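PDB 4I6K: amidohydrolase family protein from Acinetobacter baumannii, which probably hydrolyses the lactone ring of 2-pyrone-4,6-dicarboxylic acid, as expected for its branch of the amidohydrolase superfamily. Local coordinates for residues A[27-32]-A[56-61]; A[60-65]-A[93-98]; A[209-214]-A[265-270]. All blocks are in the same frame, centred on the assembly; numbering follows the deposited sequence.

Contact 1. Residues A[27-32]-A[56-61]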
ATOM      1  N   CYS A  27      16.563   1.627   4.917  1.00 57.23           N
ATOM      2  CA  CYS A  27      15.659   0.503   5.119  1.00 53.57           C
ATOM      3  C   CYS A  27      14.251   0.956   5.471  1.00 58.38           C
ATOM      4  O   CYS A  27      14.011   1.502   6.552  1.00 55.62           O
ATOM      5  CB  CYS A  27      16.212  -0.414   6.204  1.00 58.24           C
ATOM      6  SG  CYS A  27      15.537  -2.075   6.184  1.00 57.64           S
ATOM      7  N   ILE A  28      13.320   0.693   4.559  1.00 53.62           N
ATOM      8  CA  ILE A  28      12.020   1.359   4.567  1.00 52.56           C
ATOM      9  C   ILE A  28      10.825   0.399   4.587  1.00 50.36           C
ATOM     10  O   ILE A  28      10.725  -0.503   3.756  1.00 49.99           O
ATOM     11  CB  ILE A  28      11.925   2.313   3.359  1.00 47.72           C
ATOM     12  CG1 ILE A  28      13.203   3.164   3.275  1.00 45.53           C
ATOM     13  CG2 ILE A  28      10.669   3.178   3.428  1.00 46.27           C
ATOM     14  CD1 ILE A  28      13.174   4.233   2.203  1.00 46.17           C
ATOM     15  N   ASP A  29       9.936   0.593   5.558  1.00 46.62           N
ATOM     16  CA  ASP A  29       8.678  -0.157   5.644  1.00 52.87           C
ATOM     17  C   ASP A  29       7.560   0.699   5.062  1.00 51.24           C
ATOM     18  O   ASP A  29       7.187   1.728   5.642  1.00 51.79           O
ATOM     19  CB  ASP A  29       8.364  -0.521   7.099  1.00 47.49           C
ATOM     20  CG  ASP A  29       7.022  -1.229   7.251  1.00 55.09           C
ATOM     21  OD1 ASP A  29       6.734  -1.750   8.356  1.00 43.68           O
ATOM     22  OD2 ASP A  29       6.255  -1.260   6.267  1.00 42.31           O
ATOM     23  N   THR A  30       7.028   0.285   3.915  1.00 48.99           N
ATOM     24  CA  THR A  30       6.136   1.166   3.155  1.00 51.13           C
ATOM     25  C   THR A  30       4.642   0.953   3.384  1.00 52.91           C
ATOM     26  O   THR A  30       3.822   1.472   2.628  1.00 54.91           O
ATOM     27  CB  THR A  30       6.425   1.101   1.638  1.00 52.99           C
ATOM     28  OG1 THR A  30       5.991  -0.158   1.108  1.00 48.22           O
ATOM     29  CG2 THR A  30       7.916   1.276   1.373  1.00 53.29           C
ATOM     30  N   HIS A  31       4.279   0.209   4.422  1.00 40.81           N
ATOM     31  CA  HIS A  31       2.871  -0.055   4.654  1.00 45.46           C
ATOM     32  C   HIS A  31       2.556  -0.453   6.089  1.00 46.08           C
ATOM     33  O   HIS A  31       2.649  -1.624   6.463  1.00 42.72           O
ATOM     34  CB  HIS A  31       2.377  -1.133   3.692  1.00 52.99           C
ATOM     35  CG  HIS A  31       0.914  -1.043   3.390  1.00 51.83           C
ATOM     36  ND1 HIS A  31       0.429  -0.407   2.266  1.00 44.55           N
ATOM     37  CD2 HIS A  31      -0.169  -1.499   4.065  1.00 48.69           C
ATOM     38  CE1 HIS A  31      -0.892  -0.483   2.259  1.00 52.79           C
ATOM     39  NE2 HIS A  31      -1.280  -1.137   3.340  1.00 38.32           N
ATOM     40  N   ALA A  32       2.178   0.534   6.894  1.00 44.72           N
ATOM     41  CA  ALA A  32       1.646   0.272   8.220  1.00 40.28           C
ATOM     42  C   ALA A  32       0.527   1.265   8.491  1.00 46.50           C
ATOM     43  O   ALA A  32       0.335   2.229   7.725  1.00 47.79           O
ATOM     44  CB  ALA A  32       2.744   0.385   9.270  1.00 45.11           C
ATOM     45  N   GLN A  56       4.219   5.366  18.383  1.00 52.60           N
ATOM     46  CA  GLN A  56       5.198   4.909  19.344  1.00 55.81           C
ATOM     47  C   GLN A  56       5.501   3.427  19.111  1.00 49.22           C
ATOM     48  O   GLN A  56       6.640   3.044  18.855  1.00 44.13           O
ATOM     49  CB  GLN A  56       4.657   5.151  20.757  1.00 60.65           C
ATOM     50  CG  GLN A  56       5.461   4.518  21.876  1.00 83.93           C
ATOM     51  CD  GLN A  56       6.739   5.276  22.152  1.00104.96           C
ATOM     52  OE1 GLN A  56       7.634   4.780  22.839  1.00107.47           O
ATOM     53  NE2 GLN A  56       6.834   6.489  21.611  1.00110.44           N
ATOM     54  N   SER A  57       4.473   2.595  19.194  1.00 40.50           N
ATOM     55  CA  SER A  57       4.652   1.173  18.957  1.00 46.07           C
ATOM     56  C   SER A  57       5.281   0.923  17.581  1.00 42.93           C
ATOM     57  O   SER A  57       6.190   0.104  17.440  1.00 47.39           O
ATOM     58  CB  SER A  57       3.314   0.441  19.089  1.00 40.24           C
ATOM     59  OG  SER A  57       3.508  -0.960  19.022  1.00 52.26           O
ATOM     60  N   PHE A  58       4.806   1.649  16.571  1.00 43.88           N
ATOM     61  CA  PHE A  58       5.293   1.449  15.212  1.00 46.78           C
ATOM     62  C   PHE A  58       6.761   1.847  15.037  1.00 43.95           C
ATOM     63  O   PHE A  58       7.553   1.079  14.484  1.00 45.55           O
ATOM     64  CB  PHE A  58       4.408   2.177  14.203  1.00 47.71           C
ATOM     65  CG  PHE A  58       4.899   2.072  12.792  1.00 43.22           C
ATOM     66  CD1 PHE A  58       5.130   0.839  12.220  1.00 46.35           C
ATOM     67  CD2 PHE A  58       5.139   3.210  12.039  1.00 56.55           C
ATOM     68  CE1 PHE A  58       5.593   0.743  10.919  1.00 43.80           C
ATOM     69  CE2 PHE A  58       5.600   3.123  10.738  1.00 48.92           C
ATOM     70  CZ  PHE A  58       5.825   1.892  10.176  1.00 38.39           C
ATOM     71  N   ILE A  59       7.122   3.042  15.496  1.00 42.66           N
ATOM     72  CA  ILE A  59       8.518   3.469  15.443  1.00 47.99           C
ATOM     73  C   ILE A  59       9.368   2.515  16.261  1.00 50.88           C
ATOM     74  O   ILE A  59      10.548   2.306  15.969  1.00 47.36           O
ATOM     75  CB  ILE A  59       8.728   4.918  15.964  1.00 48.46           C
ATOM     76  CG1 ILE A  59       8.733   5.926  14.811  1.00 50.32           C
ATOM     77  CG2 ILE A  59      10.074   5.037  16.637  1.00 47.97           C
ATOM     78  CD1 ILE A  59       7.502   5.921  13.974  1.00 58.30           C
ATOM     79  N   SER A  60       8.771   1.921  17.289  1.00 48.21           N
ATOM     80  CA  SER A  60       9.510   0.972  18.118  1.00 49.30           C
ATOM     81  C   SER A  60       9.890  -0.292  17.347  1.00 48.64           C
ATOM     82  O   SER A  60      10.973  -0.840  17.536  1.00 59.27           O
ATOM     83  CB  SER A  60       8.706   0.601  19.355  1.00 50.16           C
ATOM     84  OG  SER A  60       9.474  -0.243  20.178  1.00 64.98           O
ATOM     85  N   HIS A  61       8.993  -0.762  16.485  1.00 55.80           N
ATOM     86  CA  HIS A  61       9.302  -1.912  15.637  1.00 52.55           C
ATOM     87  C   HIS A  61      10.346  -1.587  14.564  1.00 55.23           C
ATOM     88  O   HIS A  61      11.190  -2.424  14.242  1.00 50.38           O
ATOM     89  CB  HIS A  61       8.038  -2.455  14.986  1.00 53.37           C
ATOM     90  CG  HIS A  61       7.104  -3.110  15.952  1.00 58.48           C
ATOM     91  ND1 HIS A  61       5.886  -2.565  16.299  1.00 60.51           N
ATOM     92  CD2 HIS A  61       7.216  -4.261  16.656  1.00 54.29           C
ATOM     93  CE1 HIS A  61       5.281  -3.358  17.166  1.00 49.63           C
ATOM     94  NE2 HIS A  61       6.066  -4.396  17.396  1.00 60.92           N
TER
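The methyl group of A32 sits over one face of the F58 ring, and this is where residues 27-32 and 56-61 press together most closely. A32 CB comes within 3.3 Å of F58 CE1; alanine suits the place because its single methyl group lets the ring lie close to the strand. F58 reaches the strand with its CG anti to the backbone N (chi1 177°), which carries the ring outward from the helix. At the ring edge, nearly in its plane, D29 OD1 lies 3.8 Å from F58 CE1, with the carboxylate turned 74° against the ring. Away from this buried seam the helix turns to solvent: Q56 is exposed, and S57 and S60 are partly so. Strand 28-32 and helix 55-64 open a beta-alpha-beta unit completed by strand 69-73, the repeating unit of this family's (beta/alpha)8 barrel.

The carboxylate of D29 is held from within the protein. D29 OD2 accepts from H31 N at 3.1 Å, closing an Asx turn, while OD1 takes hydrogen bonds from Y260 and S247. The edge of the phenyl ring meets an oxygen already bonded to these two, and probably adds a weak electrostatic attraction to a contact that is otherwise apolar.

Contact 2. Residues A[60-65]-A[93-98]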
ATOM      1  N   SER A  60       8.771   1.921  17.289  1.00 48.21           N
ATOM      2  CA  SER A  60       9.510   0.972  18.118  1.00 49.30           C
ATOM      3  C   SER A  60       9.890  -0.292  17.347  1.00 48.64           C
ATOM      4  O   SER A  60      10.973  -0.840  17.536  1.00 59.27           O
ATOM      5  CB  SER A  60       8.706   0.601  19.355  1.00 50.16           C
ATOM      6  OG  SER A  60       9.474  -0.243  20.178  1.00 64.98           O
ATOM      7  N   HIS A  61       8.993  -0.762  16.485  1.00 55.80           N
ATOM      8  CA  HIS A  61       9.302  -1.912  15.637  1.00 52.55           C
ATOM      9  C   HIS A  61      10.346  -1.587  14.564  1.00 55.23           C
ATOM     10  O   HIS A  61      11.190  -2.424  14.242  1.00 50.38           O
ATOM     11  CB  HIS A  61       8.038  -2.455  14.986  1.00 53.37           C
ATOM     12  CG  HIS A  61       7.104  -3.110  15.952  1.00 58.48           C
ATOM     13  ND1 HIS A  61       5.886  -2.565  16.299  1.00 60.51           N
ATOM     14  CD2 HIS A  61       7.216  -4.261  16.656  1.00 54.29           C
ATOM     15  CE1 HIS A  61       5.281  -3.358  17.166  1.00 49.63           C
ATOM     16  NE2 HIS A  61       6.066  -4.396  17.396  1.00 60.92           N
ATOM     17  N   LEU A  62      10.274  -0.378  14.007  1.00 55.56           N
ATOM     18  CA  LEU A  62      11.260   0.071  13.029  1.00 58.51           C
ATOM     19  C   LEU A  62      12.647   0.075  13.657  1.00 54.94           C
ATOM     20  O   LEU A  62      13.606  -0.440  13.080  1.00 47.16           O
ATOM     21  CB  LEU A  62      10.921   1.474  12.508  1.00 53.72           C
ATOM     22  CG  LEU A  62       9.600   1.660  11.754  1.00 51.10           C
ATOM     23  CD1 LEU A  62       9.552   3.043  11.104  1.00 52.23           C
ATOM     24  CD2 LEU A  62       9.425   0.575  10.711  1.00 37.16           C
ATOM     25  N   ASP A  63      12.742   0.674  14.842  1.00 53.55           N
ATOM     26  CA  ASP A  63      13.992   0.719  15.603  1.00 53.70           C
ATOM     27  C   ASP A  63      14.553  -0.675  15.864  1.00 55.64           C
ATOM     28  O   ASP A  63      15.716  -0.946  15.561  1.00 60.16           O
ATOM     29  CB  ASP A  63      13.772   1.455  16.918  1.00 48.29           C
ATOM     30  CG  ASP A  63      13.439   2.908  16.705  1.00 53.84           C
ATOM     31  OD1 ASP A  63      12.936   3.563  17.643  1.00 67.01           O
ATOM     32  OD2 ASP A  63      13.691   3.402  15.583  1.00 48.39           O
ATOM     33  N   GLU A  64      13.713  -1.561  16.396  1.00 58.54           N
ATOM     34  CA  GLU A  64      14.120  -2.926  16.715  1.00 56.13           C
ATOM     35  C   GLU A  64      14.644  -3.714  15.513  1.00 62.11           C
ATOM     36  O   GLU A  64      15.274  -4.758  15.689  1.00 69.30           O
ATOM     37  CB  GLU A  64      12.967  -3.699  17.362  1.00 63.72           C
ATOM     38  CG  GLU A  64      12.398  -3.035  18.607  1.00 78.04           C
ATOM     39  CD  GLU A  64      11.420  -3.920  19.364  1.00 81.76           C
ATOM     40  OE1 GLU A  64      11.347  -3.782  20.604  1.00 88.37           O
ATOM     41  OE2 GLU A  64      10.728  -4.746  18.726  1.00 70.68           O
ATOM     42  N   HIS A  65      14.392  -3.227  14.301  1.00 55.49           N
ATOM     43  CA  HIS A  65      14.830  -3.937  13.090  1.00 57.89           C
ATOM     44  C   HIS A  65      15.652  -3.080  12.136  1.00 56.20           C
ATOM     45  O   HIS A  65      15.822  -3.417  10.959  1.00 55.16           O
ATOM     46  CB  HIS A  65      13.638  -4.533  12.346  1.00 51.39           C
ATOM     47  CG  HIS A  65      12.901  -5.573  13.129  1.00 59.79           C
ATOM     48  ND1 HIS A  65      13.162  -6.921  13.005  1.00 63.11           N
ATOM     49  CD2 HIS A  65      11.911  -5.464  14.046  1.00 51.59           C
ATOM     50  CE1 HIS A  65      12.359  -7.598  13.806  1.00 61.29           C
ATOM     51  NE2 HIS A  65      11.593  -6.739  14.451  1.00 56.51           N
ATOM     52  N   PRO A  93       8.518  13.485  11.435  1.00 58.28           N
ATOM     53  CA  PRO A  93       8.477  14.016  10.079  1.00 60.84           C
ATOM     54  C   PRO A  93       9.707  13.598   9.282  1.00 61.62           C
ATOM     55  O   PRO A  93       9.713  13.656   8.056  1.00 59.31           O
ATOM     56  CB  PRO A  93       8.488  15.526  10.308  1.00 60.79           C
ATOM     57  CG  PRO A  93       9.241  15.686  11.594  1.00 60.60           C
ATOM     58  CD  PRO A  93       8.802  14.529  12.433  1.00 54.13           C
ATOM     59  N   ASP A  94      10.742  13.177   9.991  1.00 65.36           N
ATOM     60  CA  ASP A  94      12.004  12.821   9.364  1.00 68.79           C
ATOM     61  C   ASP A  94      12.036  11.344   8.978  1.00 61.09           C
ATOM     62  O   ASP A  94      12.906  10.904   8.230  1.00 67.81           O
ATOM     63  CB  ASP A  94      13.175  13.182  10.298  1.00 69.91           C
ATOM     64  CG  ASP A  94      13.026  12.583  11.714  1.00 80.34           C
ATOM     65  OD1 ASP A  94      11.890  12.447  12.238  1.00 59.72           O
ATOM     66  OD2 ASP A  94      14.070  12.245  12.307  1.00 91.47           O
ATOM     67  N   ARG A  95      11.075  10.582   9.483  1.00 60.69           N
ATOM     68  CA  ARG A  95      11.069   9.140   9.257  1.00 57.56           C
ATOM     69  C   ARG A  95       9.805   8.647   8.557  1.00 58.74           C
ATOM     70  O   ARG A  95       9.804   7.567   7.961  1.00 63.59           O
ATOM     71  CB  ARG A  95      11.289   8.395  10.581  1.00 53.45           C
ATOM     72  CG  ARG A  95      12.570   8.817  11.286  1.00 49.71           C
ATOM     73  CD  ARG A  95      12.843   8.002  12.515  1.00 54.91           C
ATOM     74  NE  ARG A  95      13.100   6.598  12.214  1.00 46.46           N
ATOM     75  CZ  ARG A  95      13.171   5.657  13.149  1.00 56.60           C
ATOM     76  NH1 ARG A  95      13.003   5.998  14.418  1.00 51.35           N
ATOM     77  NH2 ARG A  95      13.405   4.385  12.827  1.00 47.57           N
ATOM     78  N   LEU A  96       8.745   9.448   8.606  1.00 44.84           N
ATOM     79  CA  LEU A  96       7.448   9.012   8.111  1.00 49.78           C
ATOM     80  C   LEU A  96       6.870   9.892   7.018  1.00 48.52           C
ATOM     81  O   LEU A  96       6.917  11.122   7.119  1.00 51.88           O
ATOM     82  CB  LEU A  96       6.437   8.980   9.255  1.00 43.20           C
ATOM     83  CG  LEU A  96       6.782   8.076  10.428  1.00 50.57           C
ATOM     84  CD1 LEU A  96       5.625   8.124  11.417  1.00 36.02           C
ATOM     85  CD2 LEU A  96       7.058   6.654   9.942  1.00 43.46           C
ATOM     86  N   LYS A  97       6.304   9.246   5.998  1.00 41.87           N
ATOM     87  CA  LYS A  97       5.383   9.894   5.063  1.00 42.00           C
ATOM     88  C   LYS A  97       4.043   9.163   5.062  1.00 47.39           C
ATOM     89  O   LYS A  97       3.934   8.078   5.624  1.00 55.76           O
ATOM     90  CB  LYS A  97       5.989   9.949   3.659  1.00 46.60           C
ATOM     91  CG  LYS A  97       7.078  11.009   3.546  1.00 57.32           C
ATOM     92  CD  LYS A  97       8.132  10.689   2.491  1.00 55.20           C
ATOM     93  CE  LYS A  97       9.152  11.823   2.447  1.00 67.40           C
ATOM     94  NZ  LYS A  97       9.852  11.936   1.141  1.00 71.86           N
ATOM     95  N   GLY A  98       3.031   9.745   4.423  1.00 44.39           N
ATOM     96  CA  GLY A  98       1.695   9.179   4.459  1.00 53.34           C
ATOM     97  C   GLY A  98       0.945   9.089   3.133  1.00 54.30           C
ATOM     98  O   GLY A  98       1.259   9.787   2.164  1.00 44.74           O
TER
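D63 and R95 form a salt bridge across the contact, in which both terminal nitrogens of the arginine converge on a single oxygen. R95 NH1 and R95 NH2 each lie 2.9 Å from D63 OD2, with moderately bent N-H...O angles of 145° and 144°. NH1 meets the syn lone pair of OD2, whereas NH2 arrives nearly head-on to the C-O bond. The carboxylate and guanidinium are close to coplanar, so the acid stays at the edge of the guanidinium. Arginine suits the place because its long chain, bent at chi3 (65°), can reach across to the helix and still offer several N-H groups in one plane.

Two further hydrogen bonds reach the backbone: R95 NH2 to F67 O and R95 NE to T68 O. The guanidinium thus joins the end of helix 55-64, the turn after it and the approach to strand 96-100. D63 is exposed, so solvent probably tempers the bridge.

Apolar contact is slighter. L62, a buried leucine, brings its CB to 3.8 Å from R95 NH2, approaching the guanidinium obliquely, while its side chain also touches Y260.

Taken together, the C-terminal part of the first barrel helix is tied to the residue just before the third strand, at the N-terminal end of the parallel strands of a (beta/alpha)8 barrel, the fold of the amidohydrolase superfamily.

Contact 3. Residues A[209-214]-A[265-270]; sequences IKVSGF and KAFKQI
F214 lays one face of its ring against A266, whose methyl CB stands 3.3 Å from F214 CE2. Alanine is the apt residue here, since a short side chain lets the ring come down close to the helix. One turn along, I270 adds its CD1, 4.3 Å from F214 CB, so that the phenylalanine is met at both its base and its ring. V211 makes a separate, lighter contact: its CG2 lies at the edge of the F267 ring, 4.2 Å from F267 CE2. No hydrogen bond crosses between 209-214 and 265-270, as befits five buried apolar side chains.

These side chains sit where the seventh strand of the (beta/alpha)8 barrel, 207-210, runs out into its following loop and meets helix 260-270, which comes after the eighth strand, 243-244.

The F214 ring owes its direction to a chi1 of 74°, which places CG between the backbone N and the carbonyl carbon. Just before it, G213 has a positive phi (61°), a conformation that glycine accepts readily and which probably helps the chain turn so that F214 faces the helix. Farther out, A227 of helix 222-237 touches both F214 and I270. F267 is packed in turn against W245 and against I280 and L281 of helix 274-289, while V211 also touches F181 and W245.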
ATOM      1  N   ILE A 209       4.663  -2.635  -7.229  1.00 43.62           N
ATOM      2  CA  ILE A 209       3.953  -3.630  -6.436  1.00 47.37           C
ATOM      3  C   ILE A 209       4.547  -3.808  -5.044  1.00 48.99           C
ATOM      4  O   ILE A 209       5.774  -3.932  -4.884  1.00 45.95           O
ATOM      5  CB  ILE A 209       3.933  -4.992  -7.123  1.00 43.44           C
ATOM      6  CG1 ILE A 209       3.320  -4.861  -8.508  1.00 43.29           C
ATOM      7  CG2 ILE A 209       3.148  -5.970  -6.279  1.00 46.95           C
ATOM      8  CD1 ILE A 209       3.658  -6.003  -9.419  1.00 56.28           C
ATOM      9  N   LYS A 210       3.663  -3.812  -4.045  1.00 45.28           N
ATOM     10  CA  LYS A 210       4.050  -4.050  -2.661  1.00 40.17           C
ATOM     11  C   LYS A 210       4.035  -5.547  -2.401  1.00 39.78           C
ATOM     12  O   LYS A 210       3.024  -6.200  -2.647  1.00 44.03           O
ATOM     13  CB  LYS A 210       3.082  -3.352  -1.697  1.00 37.67           C
ATOM     14  CG  LYS A 210       2.887  -1.858  -1.929  1.00 43.84           C
ATOM     15  CD  LYS A 210       2.820  -1.130  -0.596  1.00 40.75           C
ATOM     16  CE  LYS A 210       2.129   0.204  -0.713  1.00 51.54           C
ATOM     17  NZ  LYS A 210       2.175   0.934   0.593  1.00 40.18           N
ATOM     18  N   VAL A 211       5.150  -6.092  -1.907  1.00 45.00           N
ATOM     19  CA  VAL A 211       5.208  -7.523  -1.576  1.00 38.87           C
ATOM     20  C   VAL A 211       4.912  -7.729  -0.090  1.00 41.11           C
ATOM     21  O   VAL A 211       5.617  -8.444   0.617  1.00 50.07           O
ATOM     22  CB  VAL A 211       6.564  -8.180  -1.961  1.00 44.60           C
ATOM     23  CG1 VAL A 211       6.747  -8.232  -3.489  1.00 42.72           C
ATOM     24  CG2 VAL A 211       7.739  -7.458  -1.296  1.00 42.22           C
ATOM     25  N   SER A 212       3.842  -7.092   0.366  1.00 45.90           N
ATOM     26  CA  SER A 212       3.456  -7.098   1.760  1.00 33.48           C
ATOM     27  C   SER A 212       2.227  -7.956   1.894  1.00 39.97           C
ATOM     28  O   SER A 212       1.601  -8.304   0.889  1.00 40.73           O
ATOM     29  CB  SER A 212       3.082  -5.680   2.170  1.00 40.60           C
ATOM     30  OG  SER A 212       2.016  -5.195   1.363  1.00 40.40           O
ATOM     31  N   GLY A 213       1.867  -8.272   3.137  1.00 39.20           N
ATOM     32  CA  GLY A 213       0.574  -8.891   3.432  1.00 48.37           C
ATOM     33  C   GLY A 213       0.337 -10.240   2.770  1.00 41.59           C
ATOM     34  O   GLY A 213      -0.803 -10.586   2.447  1.00 42.38           O
ATOM     35  N   PHE A 214       1.406 -11.010   2.588  1.00 43.95           N
ATOM     36  CA  PHE A 214       1.277 -12.348   2.020  1.00 44.74           C
ATOM     37  C   PHE A 214       0.132 -13.084   2.695  1.00 49.42           C
ATOM     38  O   PHE A 214      -0.537 -13.908   2.070  1.00 53.86           O
ATOM     39  CB  PHE A 214       2.549 -13.148   2.237  1.00 53.18           C
ATOM     40  CG  PHE A 214       2.721 -13.612   3.657  1.00 58.75           C
ATOM     41  CD1 PHE A 214       2.243 -14.850   4.058  1.00 59.81           C
ATOM     42  CD2 PHE A 214       3.330 -12.794   4.597  1.00 55.34           C
ATOM     43  CE1 PHE A 214       2.387 -15.275   5.364  1.00 55.25           C
ATOM     44  CE2 PHE A 214       3.479 -13.208   5.914  1.00 53.06           C
ATOM     45  CZ  PHE A 214       3.012 -14.451   6.297  1.00 56.06           C
ATOM     46  N   LYS A 265      10.009 -12.126   8.691  1.00 60.97           N
ATOM     47  CA  LYS A 265      10.468 -13.488   8.415  1.00 56.94           C
ATOM     48  C   LYS A 265       9.997 -14.013   7.055  1.00 57.81           C
ATOM     49  O   LYS A 265      10.791 -14.542   6.276  1.00 57.29           O
ATOM     50  CB  LYS A 265      10.044 -14.434   9.539  1.00 51.77           C
ATOM     51  CG  LYS A 265      10.591 -15.840   9.399  1.00 54.25           C
ATOM     52  CD  LYS A 265      10.400 -16.630  10.679  1.00 55.94           C
ATOM     53  CE  LYS A 265      11.009 -18.018  10.552  1.00 68.33           C
ATOM     54  NZ  LYS A 265      12.488 -17.991  10.340  1.00 76.98           N
ATOM     55  N   ALA A 266       8.708 -13.864   6.770  1.00 56.85           N
ATOM     56  CA  ALA A 266       8.171 -14.295   5.486  1.00 54.46           C
ATOM     57  C   ALA A 266       8.829 -13.542   4.320  1.00 57.83           C
ATOM     58  O   ALA A 266       9.033 -14.091   3.239  1.00 55.70           O
ATOM     59  CB  ALA A 266       6.661 -14.110   5.461  1.00 52.38           C
ATOM     60  N   PHE A 267       9.167 -12.280   4.541  1.00 56.99           N
ATOM     61  CA  PHE A 267       9.765 -11.503   3.478  1.00 55.67           C
ATOM     62  C   PHE A 267      11.070 -12.153   3.039  1.00 55.57           C
ATOM     63  O   PHE A 267      11.349 -12.280   1.844  1.00 52.45           O
ATOM     64  CB  PHE A 267       9.995 -10.053   3.925  1.00 52.28           C
ATOM     65  CG  PHE A 267      10.867  -9.277   2.990  1.00 50.00           C
ATOM     66  CD1 PHE A 267      12.179  -8.983   3.331  1.00 56.17           C
ATOM     67  CD2 PHE A 267      10.387  -8.870   1.753  1.00 43.80           C
ATOM     68  CE1 PHE A 267      13.005  -8.274   2.467  1.00 52.59           C
ATOM     69  CE2 PHE A 267      11.202  -8.176   0.880  1.00 51.33           C
ATOM     70  CZ  PHE A 267      12.522  -7.876   1.241  1.00 48.74           C
ATOM     71  N   LYS A 268      11.866 -12.569   4.020  1.00 61.05           N
ATOM     72  CA  LYS A 268      13.176 -13.158   3.752  1.00 56.66           C
ATOM     73  C   LYS A 268      13.022 -14.531   3.114  1.00 58.98           C
ATOM     74  O   LYS A 268      13.915 -15.007   2.420  1.00 60.46           O
ATOM     75  CB  LYS A 268      13.984 -13.265   5.042  1.00 56.71           C
ATOM     76  CG  LYS A 268      14.268 -11.935   5.727  1.00 56.31           C
ATOM     77  CD  LYS A 268      15.245 -12.118   6.896  1.00 71.01           C
ATOM     78  CE  LYS A 268      15.472 -10.821   7.659  1.00 75.15           C
ATOM     79  NZ  LYS A 268      15.929 -11.061   9.058  1.00 80.03           N
ATOM     80  N   GLN A 269      11.930 -15.213   3.418  1.00 56.72           N
ATOM     81  CA  GLN A 269      11.570 -16.426   2.709  1.00 59.31           C
ATOM     82  C   GLN A 269      11.129 -16.250   1.282  1.00 62.90           C
ATOM     83  O   GLN A 269      11.546 -16.973   0.405  1.00 66.92           O
ATOM     84  CB  GLN A 269      10.528 -17.204   3.470  1.00 62.19           C
ATOM     85  CG  GLN A 269      11.151 -18.118   4.461  1.00 92.21           C
ATOM     86  CD  GLN A 269      10.199 -18.541   5.523  1.00111.78           C
ATOM     87  OE1 GLN A 269      10.594 -18.757   6.669  1.00108.20           O
ATOM     88  NE2 GLN A 269       8.929 -18.656   5.163  1.00115.24           N
ATOM     89  N   ILE A 270      10.284 -15.271   1.055  1.00 56.75           N
ATOM     90  CA  ILE A 270       9.893 -14.903  -0.297  1.00 56.59           C
ATOM     91  C   ILE A 270      11.071 -14.320  -1.080  1.00 59.72           C
ATOM     92  O   ILE A 270      11.319 -14.700  -2.217  1.00 54.33           O
ATOM     93  CB  ILE A 270       8.757 -13.868  -0.287  1.00 52.28           C
ATOM     94  CG1 ILE A 270       7.475 -14.498   0.268  1.00 45.93           C
ATOM     95  CG2 ILE A 270       8.526 -13.318  -1.698  1.00 43.33           C
ATOM     96  CD1 ILE A 270       6.615 -13.532   1.051  1.00 56.78           C
TER

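Contacts 1 and 2 are neighbours on helix 55-64, with centres about 4 Å apart. They share S60 and H61 and interlock through I59 CG2, 3.8 Å from R95 NH1, and through D29 CB, 3.9 Å from L62 CD2. Contact 3, at the seventh strand and the helix after the eighth, is centred about 15 Å from contact 1 and about 19 Å from contact 2. K210 joins contacts 1 and 3: its NZ is 2.8 Å from H31 ND1, probably a hydrogen bond. H31 NE2 binds a citric acid molecule, probably from the crystallisation liquor, consistent with an anion-binding active site at the C-terminal strand ends. The A32 side chain is about 8 Å from that ligand, that of F214 about 12 Å.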